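ARO (armadillo repeats only protein) (Plasmodium falciparum Santa Lucia, PDB 5EWP) probably acts as an armadillo-repeat scaffold that binds partner proteins during translocation and attachment of rhoptries to the apical pole of the parasite. Local coordinates at residues 30-35 with 88-93; 81-86 with 115-120; 108-113 with 122-127. One frame throughout, in Å; residues are numbered along the deposited sequence.

Contact 1: residues 30-35 with 88-93; sequences EFVNLC and IAVFIN
The carbonyl oxygen of Val32 accepts a hydrogen bond from Cys35 N at 3.2 Å, and from the other segment the methyl CG1 of Val90 comes up to the same oxygen at 3.9 Å. The donor lies three residues further along the same segment, so the oxygen is bonded there and meets a methyl from across. Everything that passes between 30-35 and 88-93 is apolar or sulfur contact. Val90 is the centre of it and divides its two methyls between two partners. Val90 CG1, placed anti to the backbone N with chi1 168°, presses on Cys35 CB at 3.5 Å, which is tighter than usual carbon packing. Val90 CG2, on the other branch, meets Val32 CG1 at 3.7 Å, the two valines meeting at a slant. Cys35 SG also lies beside Val90 CG1, at 4.0 Å, and comes within 4.3 Å of Phe91 CE1. Measured to the centroid of the Phe91 ring, Cys35 SG is 5.3 Å away and 55° off the ring normal, an oblique Cys sulfur-aromatic contact. Leu66 of helix 58-70 is touched by both Val32 and Phe91, and Ala85 in the turn ahead of helix 87-95 touches Val32 as well. The carbonyl oxygen of Cys35 is hydrogen-bonded to Arg102 NH1, which ties the end of the segment to helix 100-113. Small branched side chains and a thiol set between helices 28-34 and 87-95, both packed on helix 58-70, make up the continuous hydrophobic core expected of an armadillo-type alpha-solenoid.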
ATOM      1  N   GLU A  30      20.598   8.180   6.807  1.00 16.71           N
ATOM      2  CA  GLU A  30      21.249   7.045   7.470  1.00 19.94           C
ATOM      3  C   GLU A  30      20.273   5.871   7.638  1.00 18.12           C
ATOM      4  O   GLU A  30      20.640   4.712   7.425  1.00 17.95           O
ATOM      5  CB  GLU A  30      21.815   7.473   8.823  1.00 25.60           C
ATOM      6  CG  GLU A  30      22.668   6.441   9.511  1.00 38.48           C
ATOM      7  CD  GLU A  30      23.944   6.094   8.767  1.00 46.84           C
ATOM      8  OE1 GLU A  30      24.341   6.825   7.835  1.00 41.96           O
ATOM      9  OE2 GLU A  30      24.573   5.089   9.147  1.00 54.63           O
ATOM     10  N   PHE A  31      19.029   6.174   7.995  1.00 17.30           N
ATOM     11  CA  PHE A  31      17.996   5.134   8.042  1.00 19.86           C
ATOM     12  C   PHE A  31      17.853   4.441   6.681  1.00 19.41           C
ATOM     13  O   PHE A  31      17.762   3.231   6.613  1.00 16.22           O
ATOM     14  CB  PHE A  31      16.644   5.715   8.476  1.00 17.46           C
ATOM     15  CG  PHE A  31      16.485   5.875   9.975  1.00 21.56           C
ATOM     16  CD1 PHE A  31      16.884   4.870  10.844  1.00 21.99           C
ATOM     17  CD2 PHE A  31      15.926   7.030  10.507  1.00 19.92           C
ATOM     18  CE1 PHE A  31      16.726   5.015  12.217  1.00 23.73           C
ATOM     19  CE2 PHE A  31      15.771   7.188  11.878  1.00 29.40           C
ATOM     20  CZ  PHE A  31      16.169   6.171  12.736  1.00 21.82           C
ATOM     21  N   VAL A  32      17.818   5.203   5.587  1.00 16.12           N
ATOM     22  CA  VAL A  32      17.740   4.570   4.276  1.00 16.33           C
ATOM     23  C   VAL A  32      18.947   3.653   4.009  1.00 20.50           C
ATOM     24  O   VAL A  32      18.785   2.527   3.534  1.00 18.62           O
ATOM     25  CB  VAL A  32      17.601   5.639   3.166  1.00 15.38           C
ATOM     26  CG1 VAL A  32      17.679   5.006   1.784  1.00 18.67           C
ATOM     27  CG2 VAL A  32      16.266   6.327   3.332  1.00 16.91           C
ATOM     28  N   ASN A  33      20.148   4.124   4.344  1.00 19.00           N
ATOM     29  CA  ASN A  33      21.357   3.325   4.171  1.00 19.47           C
ATOM     30  C   ASN A  33      21.326   2.075   5.019  1.00 17.99           C
ATOM     31  O   ASN A  33      21.890   1.042   4.641  1.00 22.39           O
ATOM     32  CB  ASN A  33      22.607   4.137   4.525  1.00 25.87           C
ATOM     33  CG  ASN A  33      22.821   5.305   3.599  1.00 31.42           C
ATOM     34  OD1 ASN A  33      22.377   5.283   2.453  1.00 26.54           O
ATOM     35  ND2 ASN A  33      23.509   6.331   4.086  1.00 36.65           N
ATOM     36  N   LEU A  34      20.676   2.182   6.176  1.00 16.20           N
ATOM     37  CA  LEU A  34      20.606   1.070   7.136  1.00 17.08           C
ATOM     38  C   LEU A  34      19.549   0.018   6.772  1.00 14.96           C
ATOM     39  O   LEU A  34      19.542  -1.074   7.336  1.00 16.98           O
ATOM     40  CB  LEU A  34      20.332   1.625   8.531  1.00 18.83           C
ATOM     41  CG  LEU A  34      21.522   2.247   9.254  1.00 18.18           C
ATOM     42  CD1 LEU A  34      21.026   2.882  10.521  1.00 22.79           C
ATOM     43  CD2 LEU A  34      22.579   1.170   9.559  1.00 23.29           C
ATOM     44  N   CYS A  35      18.662   0.333   5.829  1.00 18.22           N
ATOM     45  CA  CYS A  35      17.631  -0.635   5.460  1.00 15.68           C
ATOM     46  C   CYS A  35      18.221  -1.957   4.964  1.00 20.37           C
ATOM     47  O   CYS A  35      17.595  -3.010   5.094  1.00 19.85           O
ATOM     48  CB  CYS A  35      16.696  -0.062   4.398  1.00 16.64           C
ATOM     49  SG  CYS A  35      15.513   1.140   5.015  1.00 19.73           S
ATOM     50  N   ILE A  88      12.731   5.312  -1.936  1.00 14.05           N
ATOM     51  CA  ILE A  88      11.705   4.538  -2.625  1.00 11.67           C
ATOM     52  C   ILE A  88      12.306   3.309  -3.313  1.00 14.04           C
ATOM     53  O   ILE A  88      11.748   2.216  -3.225  1.00 14.88           O
ATOM     54  CB  ILE A  88      10.915   5.427  -3.633  1.00 12.69           C
ATOM     55  CG1 ILE A  88      10.020   6.390  -2.846  1.00 17.93           C
ATOM     56  CG2 ILE A  88      10.062   4.563  -4.566  1.00 12.94           C
ATOM     57  CD1 ILE A  88       9.336   7.477  -3.700  1.00 22.54           C
ATOM     58  N   ALA A  89      13.459   3.473  -3.972  1.00 14.62           N
ATOM     59  CA  ALA A  89      14.134   2.322  -4.592  1.00 17.60           C
ATOM     60  C   ALA A  89      14.533   1.285  -3.536  1.00 15.94           C
ATOM     61  O   ALA A  89      14.416   0.085  -3.748  1.00 16.40           O
ATOM     62  CB  ALA A  89      15.365   2.777  -5.369  1.00 19.12           C
ATOM     63  N   VAL A  90      14.970   1.782  -2.390  1.00 15.16           N
ATOM     64  CA  VAL A  90      15.373   0.919  -1.286  1.00 13.58           C
ATOM     65  C   VAL A  90      14.180   0.112  -0.750  1.00 17.69           C
ATOM     66  O   VAL A  90      14.301  -1.086  -0.501  1.00 19.31           O
ATOM     67  CB  VAL A  90      16.032   1.746  -0.180  1.00 14.99           C
ATOM     68  CG1 VAL A  90      16.197   0.925   1.091  1.00 18.29           C
ATOM     69  CG2 VAL A  90      17.393   2.266  -0.657  1.00 22.16           C
ATOM     70  N   PHE A  91      13.018   0.746  -0.601  1.00 13.40           N
ATOM     71  CA  PHE A  91      11.823   0.020  -0.165  1.00 17.64           C
ATOM     72  C   PHE A  91      11.373  -1.005  -1.210  1.00 17.50           C
ATOM     73  O   PHE A  91      10.923  -2.095  -0.868  1.00 12.45           O
ATOM     74  CB  PHE A  91      10.664   0.982   0.139  1.00 12.13           C
ATOM     75  CG  PHE A  91      10.908   1.858   1.333  1.00 17.80           C
ATOM     76  CD1 PHE A  91      11.391   1.314   2.515  1.00 18.59           C
ATOM     77  CD2 PHE A  91      10.648   3.220   1.277  1.00 15.80           C
ATOM     78  CE1 PHE A  91      11.616   2.120   3.623  1.00 23.50           C
ATOM     79  CE2 PHE A  91      10.878   4.029   2.383  1.00 15.66           C
ATOM     80  CZ  PHE A  91      11.363   3.478   3.550  1.00 15.51           C
ATOM     81  N   ILE A  92      11.469  -0.664  -2.494  1.00 16.94           N
ATOM     82  CA  ILE A  92      11.059  -1.632  -3.509  1.00 15.99           C
ATOM     83  C   ILE A  92      11.950  -2.870  -3.446  1.00 15.27           C
ATOM     84  O   ILE A  92      11.483  -4.001  -3.596  1.00 20.21           O
ATOM     85  CB  ILE A  92      11.073  -1.001  -4.919  1.00 16.58           C
ATOM     86  CG1 ILE A  92       9.935   0.021  -4.998  1.00 13.24           C
ATOM     87  CG2 ILE A  92      10.873  -2.074  -5.981  1.00 24.29           C
ATOM     88  CD1 ILE A  92       9.947   0.917  -6.246  1.00 14.03           C
ATOM     89  N   ASN A  93      13.218  -2.657  -3.131  1.00 13.29           N
ATOM     90  CA  ASN A  93      14.121  -3.781  -2.932  1.00 17.07           C
ATOM     91  C   ASN A  93      13.681  -4.649  -1.749  1.00 21.26           C
ATOM     92  O   ASN A  93      13.783  -5.880  -1.791  1.00 17.86           O
ATOM     93  CB  ASN A  93      15.539  -3.276  -2.706  1.00 21.74           C
ATOM     94  CG  ASN A  93      16.551  -4.379  -2.752  1.00 39.31           C
ATOM     95  OD1 ASN A  93      16.556  -5.186  -3.683  1.00 45.72           O
ATOM     96  ND2 ASN A  93      17.417  -4.433  -1.749  1.00 41.32           N
TER

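Contact 2: residues 81-86 with 115-120; sequences AIREAN and VDNVKN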
ATOM      1  N   ALA A  81      12.025  14.274   1.962  1.00 15.59           N
ATOM      2  CA  ALA A  81      13.383  13.927   2.389  1.00 18.55           C
ATOM      3  C   ALA A  81      13.672  12.450   2.117  1.00 25.65           C
ATOM      4  O   ALA A  81      14.779  12.070   1.711  1.00 17.57           O
ATOM      5  CB  ALA A  81      13.582  14.252   3.864  1.00 20.71           C
ATOM      6  N   ILE A  82      12.667  11.612   2.352  1.00 18.74           N
ATOM      7  CA  ILE A  82      12.834  10.183   2.146  1.00 14.08           C
ATOM      8  C   ILE A  82      13.010   9.869   0.662  1.00 14.67           C
ATOM      9  O   ILE A  82      13.879   9.106   0.284  1.00 15.74           O
ATOM     10  CB  ILE A  82      11.651   9.417   2.741  1.00 18.22           C
ATOM     11  CG1 ILE A  82      11.717   9.536   4.270  1.00 17.95           C
ATOM     12  CG2 ILE A  82      11.679   7.925   2.310  1.00 14.13           C
ATOM     13  CD1 ILE A  82      10.472   9.067   5.019  1.00 15.29           C
ATOM     14  N   ARG A  83      12.231  10.508  -0.201  1.00 14.26           N
ATOM     15  CA  ARG A  83      12.426  10.294  -1.633  1.00 14.16           C
ATOM     16  C   ARG A  83      13.837  10.711  -2.055  1.00 13.31           C
ATOM     17  O   ARG A  83      14.517   9.990  -2.773  1.00 15.76           O
ATOM     18  CB  ARG A  83      11.396  11.085  -2.453  1.00 14.44           C
ATOM     19  CG  ARG A  83      11.577  10.910  -3.968  1.00 13.63           C
ATOM     20  CD  ARG A  83      10.621  11.808  -4.748  1.00 18.69           C
ATOM     21  NE  ARG A  83      10.961  13.220  -4.588  1.00 17.57           N
ATOM     22  CZ  ARG A  83      10.277  14.099  -3.860  1.00 15.29           C
ATOM     23  NH1 ARG A  83       9.192  13.730  -3.190  1.00 15.08           N
ATOM     24  NH2 ARG A  83      10.696  15.365  -3.794  1.00 16.06           N
ATOM     25  N   GLU A  84      14.263  11.877  -1.587  1.00 17.92           N
ATOM     26  CA  GLU A  84      15.542  12.453  -2.005  1.00 21.43           C
ATOM     27  C   GLU A  84      16.728  11.657  -1.479  1.00 22.05           C
ATOM     28  O   GLU A  84      17.832  11.751  -2.001  1.00 21.39           O
ATOM     29  CB  GLU A  84      15.616  13.904  -1.551  1.00 22.92           C
ATOM     30  CG  GLU A  84      14.714  14.814  -2.391  1.00 27.04           C
ATOM     31  CD  GLU A  84      14.467  16.160  -1.738  1.00 49.62           C
ATOM     32  OE1 GLU A  84      14.925  16.361  -0.591  1.00 55.44           O
ATOM     33  OE2 GLU A  84      13.825  17.023  -2.379  1.00 51.99           O
ATOM     34  N   ALA A  85      16.468  10.834  -0.471  1.00 16.72           N
ATOM     35  CA  ALA A  85      17.490   9.989   0.130  1.00 19.85           C
ATOM     36  C   ALA A  85      17.538   8.623  -0.562  1.00 25.82           C
ATOM     37  O   ALA A  85      18.205   7.698  -0.092  1.00 19.54           O
ATOM     38  CB  ALA A  85      17.211   9.829   1.636  1.00 17.26           C
ATOM     39  N   ASN A  86      16.814   8.518  -1.676  1.00 17.37           N
ATOM     40  CA  ASN A  86      16.683   7.279  -2.454  1.00 14.23           C
ATOM     41  C   ASN A  86      15.888   6.199  -1.705  1.00 14.04           C
ATOM     42  O   ASN A  86      16.021   5.002  -1.980  1.00 16.79           O
ATOM     43  CB  ASN A  86      18.063   6.735  -2.855  1.00 22.69           C
ATOM     44  CG  ASN A  86      17.986   5.749  -3.998  1.00 26.79           C
ATOM     45  OD1 ASN A  86      17.247   5.961  -4.963  1.00 26.32           O
ATOM     46  ND2 ASN A  86      18.719   4.646  -3.882  1.00 25.70           N
ATOM     47  N   VAL A 115       0.848   9.167   0.036  1.00 14.54           N
ATOM     48  CA  VAL A 115      -0.250  10.045   0.424  1.00 15.11           C
ATOM     49  C   VAL A 115       0.151  11.509   0.284  1.00 16.43           C
ATOM     50  O   VAL A 115       1.144  11.958   0.859  1.00 15.98           O
ATOM     51  CB  VAL A 115      -0.723   9.784   1.861  1.00 19.54           C
ATOM     52  CG1 VAL A 115      -1.830  10.769   2.234  1.00 20.19           C
ATOM     53  CG2 VAL A 115      -1.230   8.355   1.984  1.00 24.01           C
ATOM     54  N   ASP A 116      -0.637  12.249  -0.491  1.00 19.22           N
ATOM     55  CA  ASP A 116      -0.385  13.671  -0.675  1.00 15.58           C
ATOM     56  C   ASP A 116       1.042  13.948  -1.130  1.00 16.06           C
ATOM     57  O   ASP A 116       1.708  14.861  -0.622  1.00 16.97           O
ATOM     58  CB  ASP A 116      -0.674  14.455   0.617  1.00 22.40           C
ATOM     59  CG  ASP A 116      -2.157  14.510   0.958  1.00 26.20           C
ATOM     60  OD1 ASP A 116      -2.995  14.369   0.048  1.00 27.90           O
ATOM     61  OD2 ASP A 116      -2.483  14.693   2.148  1.00 32.24           O
ATOM     62  N   ASN A 117       1.538  13.155  -2.076  1.00 13.39           N
ATOM     63  CA  ASN A 117       2.876  13.418  -2.584  1.00 13.63           C
ATOM     64  C   ASN A 117       3.012  12.824  -3.962  1.00 14.01           C
ATOM     65  O   ASN A 117       3.348  11.652  -4.144  1.00 13.85           O
ATOM     66  CB  ASN A 117       3.976  12.890  -1.633  1.00 13.09           C
ATOM     67  CG  ASN A 117       5.334  13.471  -1.975  1.00 13.89           C
ATOM     68  OD1 ASN A 117       5.873  13.219  -3.057  1.00 14.26           O
ATOM     69  ND2 ASN A 117       5.888  14.270  -1.070  1.00 18.10           N
ATOM     70  N   VAL A 118       2.684  13.650  -4.945  1.00 12.43           N
ATOM     71  CA  VAL A 118       2.661  13.218  -6.321  1.00 11.15           C
ATOM     72  C   VAL A 118       4.029  12.780  -6.838  1.00 11.95           C
ATOM     73  O   VAL A 118       4.144  11.784  -7.567  1.00 11.78           O
ATOM     74  CB  VAL A 118       2.081  14.357  -7.176  1.00 16.54           C
ATOM     75  CG1 VAL A 118       2.385  14.120  -8.602  1.00 30.53           C
ATOM     76  CG2 VAL A 118       0.577  14.432  -6.926  1.00 17.00           C
ATOM     77  N   LYS A 119       5.078  13.492  -6.441  1.00 14.52           N
ATOM     78  CA  LYS A 119       6.425  13.112  -6.863  1.00 13.96           C
ATOM     79  C   LYS A 119       6.782  11.702  -6.411  1.00 16.20           C
ATOM     80  O   LYS A 119       7.384  10.943  -7.162  1.00 12.96           O
ATOM     81  CB  LYS A 119       7.462  14.093  -6.324  1.00 16.11           C
ATOM     82  CG  LYS A 119       7.484  15.410  -7.102  1.00 15.66           C
ATOM     83  CD  LYS A 119       8.605  16.318  -6.655  1.00 16.73           C
ATOM     84  CE  LYS A 119       8.633  17.567  -7.525  1.00 24.43           C
ATOM     85  NZ  LYS A 119       9.796  18.445  -7.210  1.00 24.40           N
ATOM     86  N   ASN A 120       6.415  11.366  -5.180  1.00 13.78           N
ATOM     87  CA  ASN A 120       6.677  10.023  -4.676  1.00 11.13           C
ATOM     88  C   ASN A 120       5.937   8.964  -5.468  1.00 10.39           C
ATOM     89  O   ASN A 120       6.476   7.890  -5.735  1.00 12.58           O
ATOM     90  CB  ASN A 120       6.288   9.905  -3.197  1.00 12.32           C
ATOM     91  CG  ASN A 120       7.254  10.628  -2.286  1.00 11.69           C
ATOM     92  OD1 ASN A 120       8.307  11.063  -2.721  1.00 17.05           O
ATOM     93  ND2 ASN A 120       6.905  10.726  -0.994  1.00 12.82           N
TER
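Arg83 spreads its guanidinium over Lys119: CB of the lysine stands 3.5 Å above the guanidinium plane, displaced toward the rim, and further out Lys119 CD approaches Arg83 NH2 at 3.7 Å. The arginine gets there by bending at chi3 (68°), which turns NH1 toward the start of helix 118-126. There Arg83 NH1 gives Asn120 OD1 a fairly straight hydrogen bond (2.8 Å, 162°). The oxygen lies near the guanidinium plane, but seen from the amide the donor sits well above the carbonyl plane, 45° out of it. Asn120 OD1 is also snug against the base of the arginine, 3.1 Å from Arg83 CB. Asn117 prepares this target: as N-cap of helix 118-126 its OD1 accepts from Asn120 N at 2.9 Å. Asp80 binds both Arg83 NH1 and Asn117 ND2, and would offset some of the positive charge. That may matter because Lys119 NZ is 4.7 Å from Arg83 NH2, with Glu84 offering only a long salt bridge to the arginine. Asn120 ND2 is used too, toward Leu113 O and Lys79 O, so both ends of this buried amide are satisfied. Past Arg83, a Schellman motif with Asn86 at positive phi closes helix 77-84. The polar junction thus joins the end of helix 77-84 to the beginning of helix 118-126, with Ile88 of helix 87-95 touching both Arg83 and Asn120.

Contact 3: residues 108-113 with 122-127; sequences VALSFL and ICMFES
Apolar contact is carried by one side chain, Met124, whose thioether reaches out from helix 118-126 to the last turns of helix 100-113. The chain runs fully extended beyond CG, with chi2 at 180° and chi3 at -163°, and this length brings the methyl CE against both Leu110 and Leu113. Met124 CE lies 3.8 Å from Leu110 CD2 and 3.7 Å from Leu113 CB. Met124 SD passes alongside the same Leu110 methyl, CD2, at 4.1 Å; the leucine and the methionine point in opposite directions as they slide by each other. A carbon-to-carbonyl approach comes next: Met124 CE is 3.3 Å from Leu110 O, so the methyl rests directly against the helix backbone. Hydrogen bonds stay within each segment. Ser111 OG donates to Val108 O at 2.7 Å, joining Phe112 N on the same face of that carbonyl, and Ser127 OG donates to Cys123 O at 2.7 Å. Thr151 and Ile155 of helix 142-156 also touch Met124, so the side chain is held in a buried layer among three helices. A long thioether side chain bridging successive helices across their shared interior fits the superhelical stacking of an armadillo-repeat fold.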
ATOM      1  N   VAL A 108       4.172  -0.592   4.435  1.00 15.04           N
ATOM      2  CA  VAL A 108       3.715   0.501   5.296  1.00 11.32           C
ATOM      3  C   VAL A 108       4.381   1.834   4.905  1.00  9.74           C
ATOM      4  O   VAL A 108       3.683   2.851   4.737  1.00 15.13           O
ATOM      5  CB  VAL A 108       3.985   0.199   6.783  1.00 14.59           C
ATOM      6  CG1 VAL A 108       3.663   1.433   7.643  1.00 15.99           C
ATOM      7  CG2 VAL A 108       3.164  -1.020   7.217  1.00 12.68           C
ATOM      8  N   ALA A 109       5.702   1.829   4.724  1.00 11.87           N
ATOM      9  CA  ALA A 109       6.419   3.064   4.343  1.00 13.69           C
ATOM     10  C   ALA A 109       5.894   3.625   3.028  1.00 14.52           C
ATOM     11  O   ALA A 109       5.593   4.816   2.929  1.00 13.28           O
ATOM     12  CB  ALA A 109       7.925   2.827   4.220  1.00 14.25           C
ATOM     13  N   LEU A 110       5.806   2.768   2.023  1.00 11.57           N
ATOM     14  CA  LEU A 110       5.367   3.219   0.696  1.00 13.76           C
ATOM     15  C   LEU A 110       3.932   3.713   0.724  1.00 15.71           C
ATOM     16  O   LEU A 110       3.587   4.667   0.026  1.00 15.01           O
ATOM     17  CB  LEU A 110       5.531   2.095  -0.336  1.00 12.08           C
ATOM     18  CG  LEU A 110       6.992   1.763  -0.685  1.00 13.98           C
ATOM     19  CD1 LEU A 110       7.065   0.461  -1.439  1.00 14.03           C
ATOM     20  CD2 LEU A 110       7.630   2.881  -1.528  1.00 12.18           C
ATOM     21  N   SER A 111       3.082   3.090   1.535  1.00 16.81           N
ATOM     22  CA  SER A 111       1.692   3.532   1.566  1.00 15.97           C
ATOM     23  C   SER A 111       1.597   4.949   2.131  1.00 19.90           C
ATOM     24  O   SER A 111       0.873   5.775   1.585  1.00 17.75           O
ATOM     25  CB  SER A 111       0.812   2.565   2.363  1.00 17.70           C
ATOM     26  OG  SER A 111       1.166   2.535   3.729  1.00 22.31           O
ATOM     27  N   PHE A 112       2.343   5.253   3.193  1.00 14.70           N
ATOM     28  CA  PHE A 112       2.364   6.629   3.699  1.00 13.19           C
ATOM     29  C   PHE A 112       3.039   7.605   2.737  1.00 13.75           C
ATOM     30  O   PHE A 112       2.613   8.757   2.615  1.00 15.98           O
ATOM     31  CB  PHE A 112       3.065   6.708   5.050  1.00 17.92           C
ATOM     32  CG  PHE A 112       2.210   6.226   6.185  1.00 20.82           C
ATOM     33  CD1 PHE A 112       1.024   6.882   6.498  1.00 22.43           C
ATOM     34  CD2 PHE A 112       2.582   5.123   6.926  1.00 18.47           C
ATOM     35  CE1 PHE A 112       0.222   6.436   7.540  1.00 27.20           C
ATOM     36  CE2 PHE A 112       1.790   4.676   7.981  1.00 25.00           C
ATOM     37  CZ  PHE A 112       0.606   5.332   8.276  1.00 25.11           C
ATOM     38  N   LEU A 113       4.105   7.160   2.081  1.00 12.21           N
ATOM     39  CA  LEU A 113       4.830   8.037   1.163  1.00 15.87           C
ATOM     40  C   LEU A 113       3.977   8.403  -0.041  1.00 11.98           C
ATOM     41  O   LEU A 113       4.232   9.419  -0.706  1.00 13.82           O
ATOM     42  CB  LEU A 113       6.128   7.380   0.696  1.00 10.55           C
ATOM     43  CG  LEU A 113       7.218   7.270   1.771  1.00 16.37           C
ATOM     44  CD1 LEU A 113       8.294   6.374   1.231  1.00 18.78           C
ATOM     45  CD2 LEU A 113       7.768   8.652   2.077  1.00 13.21           C
ATOM     46  N   ILE A 122       4.903   9.137  -8.569  1.00 15.22           N
ATOM     47  CA  ILE A 122       5.584   9.041  -9.858  1.00 15.21           C
ATOM     48  C   ILE A 122       6.850   8.199  -9.741  1.00 15.33           C
ATOM     49  O   ILE A 122       7.103   7.312 -10.574  1.00 12.65           O
ATOM     50  CB  ILE A 122       5.932  10.438 -10.407  1.00 14.22           C
ATOM     51  CG1 ILE A 122       4.652  11.165 -10.823  1.00 17.19           C
ATOM     52  CG2 ILE A 122       6.870  10.313 -11.607  1.00 18.88           C
ATOM     53  CD1 ILE A 122       4.851  12.668 -11.133  1.00 20.90           C
ATOM     54  N   CYS A 123       7.633   8.465  -8.697  1.00 14.97           N
ATOM     55  CA  CYS A 123       8.850   7.705  -8.443  1.00 15.50           C
ATOM     56  C   CYS A 123       8.551   6.217  -8.217  1.00 15.99           C
ATOM     57  O   CYS A 123       9.274   5.345  -8.710  1.00 15.06           O
ATOM     58  CB  CYS A 123       9.595   8.283  -7.243  1.00 19.68           C
ATOM     59  SG  CYS A 123      11.181   7.483  -6.921  1.00 19.06           S
ATOM     60  N   MET A 124       7.488   5.920  -7.482  1.00 15.51           N
ATOM     61  CA  MET A 124       7.123   4.521  -7.270  1.00 14.61           C
ATOM     62  C   MET A 124       6.786   3.851  -8.585  1.00 14.96           C
ATOM     63  O   MET A 124       7.202   2.724  -8.825  1.00 14.66           O
ATOM     64  CB  MET A 124       5.945   4.391  -6.314  1.00 16.67           C
ATOM     65  CG  MET A 124       6.275   4.862  -4.922  1.00 15.73           C
ATOM     66  SD  MET A 124       4.843   4.678  -3.857  1.00 14.52           S
ATOM     67  CE  MET A 124       5.358   5.763  -2.534  1.00 13.76           C
ATOM     68  N   PHE A 125       6.051   4.544  -9.452  1.00 13.40           N
ATOM     69  CA  PHE A 125       5.718   3.932 -10.721  1.00 10.49           C
ATOM     70  C   PHE A 125       6.982   3.660 -11.522  1.00 15.41           C
ATOM     71  O   PHE A 125       7.191   2.558 -12.031  1.00 16.54           O
ATOM     72  CB  PHE A 125       4.771   4.794 -11.560  1.00 13.31           C
ATOM     73  CG  PHE A 125       4.393   4.134 -12.846  1.00 19.34           C
ATOM     74  CD1 PHE A 125       3.353   3.228 -12.884  1.00 17.76           C
ATOM     75  CD2 PHE A 125       5.134   4.355 -14.003  1.00 21.03           C
ATOM     76  CE1 PHE A 125       3.023   2.589 -14.069  1.00 19.97           C
ATOM     77  CE2 PHE A 125       4.825   3.707 -15.185  1.00 20.74           C
ATOM     78  CZ  PHE A 125       3.765   2.832 -15.220  1.00 25.27           C
ATOM     79  N   GLU A 126       7.823   4.680 -11.628  1.00 16.33           N
ATOM     80  CA  GLU A 126       9.000   4.610 -12.478  1.00 16.38           C
ATOM     81  C   GLU A 126      10.042   3.638 -11.943  1.00 19.63           C
ATOM     82  O   GLU A 126      10.872   3.135 -12.699  1.00 18.72           O
ATOM     83  CB  GLU A 126       9.597   6.004 -12.650  1.00 18.28           C
ATOM     84  CG  GLU A 126       8.668   6.895 -13.480  1.00 13.74           C
ATOM     85  CD  GLU A 126       9.232   8.277 -13.767  1.00 19.67           C
ATOM     86  OE1 GLU A 126      10.283   8.625 -13.196  1.00 20.93           O
ATOM     87  OE2 GLU A 126       8.609   9.017 -14.567  1.00 21.56           O
ATOM     88  N   SER A 127       9.967   3.342 -10.651  1.00 17.75           N
ATOM     89  CA  SER A 127      10.953   2.473 -10.040  1.00 16.59           C
ATOM     90  C   SER A 127      10.472   1.025  -9.967  1.00 19.53           C
ATOM     91  O   SER A 127      11.197   0.165  -9.463  1.00 19.02           O
ATOM     92  CB  SER A 127      11.320   2.995  -8.647  1.00 19.50           C
ATOM     93  OG  SER A 127      11.791   4.334  -8.709  1.00 20.82           O
TER

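Overall arrangement
The three contacts sit in the N-terminal half of the single chain. Contacts 2 and 3 have centres about 7 Å apart and share helix 118-126, which carries Asn120 for one and Met124 for the other. The centre of contact 1 is about 13 Å from that of contact 2 and about 12 Å from that of contact 3, and helix 87-95 binds it to both: Ile88 touches Asn120 and Cys123, and Phe91 touches Ile82, Ala109 and Leu113. Along the chain contact 1 closes before contact 3 opens, whereas the segments of contact 2 alternate with those of both others. Such interleaving ties successive helices together, as in an armadillo-type alpha-solenoid, and would suit a protein-binding role.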